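Local coordinates for beta-glucosidase (Pseudoalteromonas sp., PDB 3F95), which probably hydrolyses beta-glucosidic linkages as an exo-1,3/1,4-beta-glucanase, of which this chain is the extra C-terminal beta-sandwich domain, at residues A[20-28]-A[37-47]. Numbering follows the deposited sequence.
Sequences WQLADTSTQ and ATSGDKQSLLM
A37 meets L22 where the two sheets of the galactose-binding-like beta-sandwich face each other: strand 18-24 belongs to one sheet, the hairpin of strands 37-38 and 45-50 to the other. CB of A37 lies 3.8 Å from CD2 of L22, a branch that also reaches over the T38 and S39 backbone. S39 opens a type I turn ending at K42, and its hydroxyl donates to D24 OD2 (OG to OD2 2.6 Å) on the anti side, 33° out of the carboxylate plane. G40 has its CA against the carbonyl O of Q28, while its N donates to a water that also bridges L22 O, D24 N and Q28 O. The backbone N of D41 gives OD2 of D24 a second bond, at 2.8 Å on the syn lone pair and nearly straight (162°). D24 CG stands between its own N and carbonyl carbon (chi1 61°), which turns the carboxylate to the turn, with OD1 engaged by N and OG of S26. An alanine in place of D24 would probably leave S39 OG and D41 N without their shared acceptor and S26 without its Asx-turn acceptor, the turn being held less firmly. OD1 of D41 comes within 3.0 Å of D24 OD2 without bonding, a like-charge approach that the surrounding N-H and O-H donors probably offset. S44 packs its CB on CB of D24, and L45 crosses L22 at about a right angle. M47 completes the contact with a Met-aromatic interaction, its SD over one face of the W20 indole, 4.0 Å from the centroid of the five-membered ring.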
loop_
_atom_site.group_PDB
_atom_site.type_symbol
_atom_site.label_atom_id
_atom_site.label_comp_id
_atom_site.label_asym_id
_atom_site.label_seq_id
_atom_site.Cartn_x
_atom_site.Cartn_y
_atom_site.Cartn_z
ATOM N N TRP A 20 -0.947 5.884 -8.141
ATOM C CA TRP A 20 0.215 5.150 -7.693
ATOM C C TRP A 20 1.435 6.052 -7.964
ATOM O O TRP A 20 1.465 6.834 -8.958
ATOM C CB TRP A 20 0.379 3.860 -8.489
ATOM C CG TRP A 20 -0.778 2.903 -8.389
ATOM C CD1 TRP A 20 -1.703 2.639 -9.330
ATOM C CD2 TRP A 20 -1.099 2.074 -7.259
ATOM N NE1 TRP A 20 -2.622 1.713 -8.861
ATOM C CE2 TRP A 20 -2.252 1.328 -7.602
ATOM C CE3 TRP A 20 -0.528 1.905 -5.991
ATOM C CZ2 TRP A 20 -2.861 0.411 -6.712
ATOM C CZ3 TRP A 20 -1.127 0.985 -5.107
ATOM C CH2 TRP A 20 -2.272 0.253 -5.481
ATOM N N GLN A 21 2.417 5.968 -7.082
ATOM C CA GLN A 21 3.669 6.703 -7.239
ATOM C C GLN A 21 4.834 5.738 -7.138
ATOM O O GLN A 21 5.009 5.088 -6.106
ATOM C CB GLN A 21 3.820 7.793 -6.161
ATOM C CG GLN A 21 2.925 8.984 -6.350
ATOM C CD GLN A 21 3.359 10.229 -5.568
ATOM O OE1 GLN A 21 4.546 10.587 -5.502
ATOM N NE2 GLN A 21 2.380 10.919 -5.018
ATOM N N LEU A 22 5.661 5.679 -8.182
ATOM C CA LEU A 22 6.816 4.779 -8.194
ATOM C C LEU A 22 8.076 5.653 -8.145
ATOM O O LEU A 22 8.365 6.377 -9.115
ATOM C CB LEU A 22 6.814 3.925 -9.461
ATOM C CG LEU A 22 5.823 2.744 -9.609
ATOM C CD1 LEU A 22 4.369 3.216 -9.607
ATOM C CD2 LEU A 22 6.104 1.938 -10.894
ATOM N N ALA A 23 8.744 5.636 -6.994
ATOM C CA ALA A 23 9.862 6.551 -6.713
ATOM C C ALA A 23 11.152 5.792 -6.430
ATOM O O ALA A 23 11.391 5.282 -5.301
ATOM C CB ALA A 23 9.489 7.521 -5.562
ATOM N N ASP A 24 11.986 5.675 -7.457
ATOM C CA ASP A 24 13.286 5.014 -7.275
ATOM C C ASP A 24 14.392 6.042 -6.939
ATOM O O ASP A 24 14.090 7.187 -6.623
ATOM C CB ASP A 24 13.641 4.116 -8.462
ATOM C CG ASP A 24 13.756 4.882 -9.781
ATOM O OD1 ASP A 24 13.978 6.117 -9.751
ATOM O OD2 ASP A 24 13.608 4.244 -10.837
ATOM N N THR A 25 15.664 5.650 -7.041
ATOM C CA THR A 25 16.768 6.550 -6.653
ATOM C C THR A 25 17.170 7.491 -7.796
ATOM O O THR A 25 18.092 8.313 -7.651
ATOM C CB THR A 25 17.993 5.769 -6.155
ATOM O OG1 THR A 25 18.402 4.835 -7.167
ATOM C CG2 THR A 25 17.641 4.988 -4.834
ATOM N N SER A 26 16.444 7.412 -8.902
ATOM C CA SER A 26 16.695 8.272 -10.050
ATOM C C SER A 26 16.103 9.665 -9.863
ATOM O O SER A 26 15.424 9.942 -8.873
ATOM C CB SER A 26 16.171 7.650 -11.345
ATOM O OG SER A 26 14.780 7.859 -11.507
ATOM N N THR A 27 16.318 10.515 -10.863
ATOM C CA THR A 27 15.763 11.871 -10.837
ATOM C C THR A 27 14.373 11.931 -11.457
ATOM O O THR A 27 13.836 13.012 -11.678
ATOM C CB THR A 27 16.686 12.868 -11.604
ATOM O OG1 THR A 27 16.839 12.437 -12.961
ATOM C CG2 THR A 27 18.060 12.963 -10.932
ATOM N N GLN A 28 13.783 10.782 -11.759
ATOM C CA GLN A 28 12.423 10.775 -12.298
ATOM C C GLN A 28 11.504 9.947 -11.394
ATOM O O GLN A 28 11.788 8.791 -11.089
ATOM C CB GLN A 28 12.379 10.214 -13.718
ATOM C CG GLN A 28 13.177 11.016 -14.768
ATOM C CD GLN A 28 13.196 10.307 -16.140
ATOM O OE1 GLN A 28 14.145 9.566 -16.463
ATOM N NE2 GLN A 28 12.166 10.513 -16.932
ATOM N N ALA A 37 3.338 0.121 -15.025
ATOM C CA ALA A 37 4.208 1.277 -14.950
ATOM C C ALA A 37 5.611 0.800 -14.619
ATOM O O ALA A 37 5.788 -0.314 -14.155
ATOM C CB ALA A 37 3.713 2.268 -13.877
ATOM N N THR A 38 6.599 1.666 -14.861
ATOM C CA THR A 38 7.967 1.448 -14.397
ATOM C C THR A 38 8.398 2.701 -13.657
ATOM O O THR A 38 7.883 3.807 -13.937
ATOM C CB THR A 38 8.971 1.234 -15.574
ATOM O OG1 THR A 38 9.149 2.474 -16.262
ATOM C CG2 THR A 38 8.431 0.216 -16.563
ATOM N N SER A 39 9.357 2.543 -12.759
ATOM C CA SER A 39 9.961 3.678 -12.078
ATOM C C SER A 39 10.856 4.446 -13.069
ATOM O O SER A 39 11.006 4.020 -14.225
ATOM C CB SER A 39 10.753 3.222 -10.863
ATOM O OG SER A 39 11.818 2.356 -11.206
ATOM N N GLY A 40 11.422 5.559 -12.614
ATOM C CA GLY A 40 12.214 6.427 -13.516
ATOM C C GLY A 40 13.375 5.725 -14.217
ATOM O O GLY A 40 13.708 6.064 -15.370
ATOM N N ASP A 41 14.014 4.764 -13.551
ATOM C CA ASP A 41 15.183 4.091 -14.149
ATOM C C ASP A 41 14.814 2.885 -15.019
ATOM O O ASP A 41 15.702 2.175 -15.585
ATOM C CB ASP A 41 16.246 3.760 -13.098
ATOM C CG ASP A 41 15.817 2.683 -12.128
ATOM O OD1 ASP A 41 14.820 1.962 -12.385
ATOM O OD2 ASP A 41 16.502 2.551 -11.107
ATOM N N LYS A 42 13.500 2.646 -15.100
ATOM C CA LYS A 42 12.867 1.545 -15.867
ATOM C C LYS A 42 13.073 0.133 -15.298
ATOM O O LYS A 42 12.656 -0.846 -15.922
ATOM C CB LYS A 42 13.255 1.571 -17.367
ATOM C CG LYS A 42 13.404 2.957 -17.989
ATOM C CD LYS A 42 12.094 3.715 -17.924
ATOM C CE LYS A 42 12.254 5.137 -18.407
ATOM N NZ LYS A 42 11.077 5.423 -19.247
ATOM N N GLN A 43 13.692 0.017 -14.131
ATOM C CA GLN A 43 14.033 -1.309 -13.593
ATOM C C GLN A 43 13.856 -1.483 -12.102
ATOM O O GLN A 43 13.638 -2.624 -11.646
ATOM C CB GLN A 43 15.494 -1.693 -13.913
ATOM C CG GLN A 43 15.783 -1.898 -15.360
ATOM C CD GLN A 43 17.289 -1.964 -15.654
ATOM O OE1 GLN A 43 18.123 -2.040 -14.749
ATOM N NE2 GLN A 43 17.631 -1.885 -16.924
ATOM N N SER A 44 14.010 -0.400 -11.321
ATOM C CA SER A 44 14.047 -0.574 -9.863
ATOM C C SER A 44 12.709 -1.043 -9.302
ATOM O O SER A 44 12.668 -1.887 -8.401
ATOM C CB SER A 44 14.446 0.720 -9.125
ATOM O OG SER A 44 15.812 1.006 -9.331
ATOM N N LEU A 45 11.626 -0.471 -9.826
ATOM C CA LEU A 45 10.271 -0.755 -9.305
ATOM C C LEU A 45 9.340 -0.814 -10.521
ATOM O O LEU A 45 9.256 0.149 -11.287
ATOM C CB LEU A 45 9.820 0.318 -8.294
ATOM C CG LEU A 45 8.410 0.192 -7.688
ATOM C CD1 LEU A 45 8.197 -1.209 -7.055
ATOM C CD2 LEU A 45 8.147 1.314 -6.656
ATOM N N LEU A 46 8.662 -1.959 -10.694
ATOM C CA LEU A 46 7.750 -2.197 -11.812
ATOM C C LEU A 46 6.383 -2.578 -11.270
ATOM O O LEU A 46 6.304 -3.289 -10.267
ATOM C CB LEU A 46 8.213 -3.341 -12.714
ATOM C CG LEU A 46 9.608 -3.403 -13.376
ATOM C CD1 LEU A 46 9.520 -4.358 -14.601
ATOM C CD2 LEU A 46 10.164 -2.048 -13.762
ATOM N N MET A 47 5.346 -2.107 -11.944
ATOM C CA MET A 47 3.968 -2.429 -11.620
ATOM C C MET A 47 3.304 -3.140 -12.811
ATOM O O MET A 47 3.446 -2.705 -13.946
ATOM C CB MET A 47 3.196 -1.134 -11.308
ATOM C CG MET A 47 1.693 -1.388 -11.076
ATOM S SD MET A 47 0.750 0.078 -10.664
ATOM C CE MET A 47 0.457 0.807 -12.303
HETATM O O HOH W 1 10.877 6.517 -9.991
HETATM O O HOH W 2 16.592 2.634 -7.158
HETATM O O HOH W 3 11.003 8.192 -17.988
#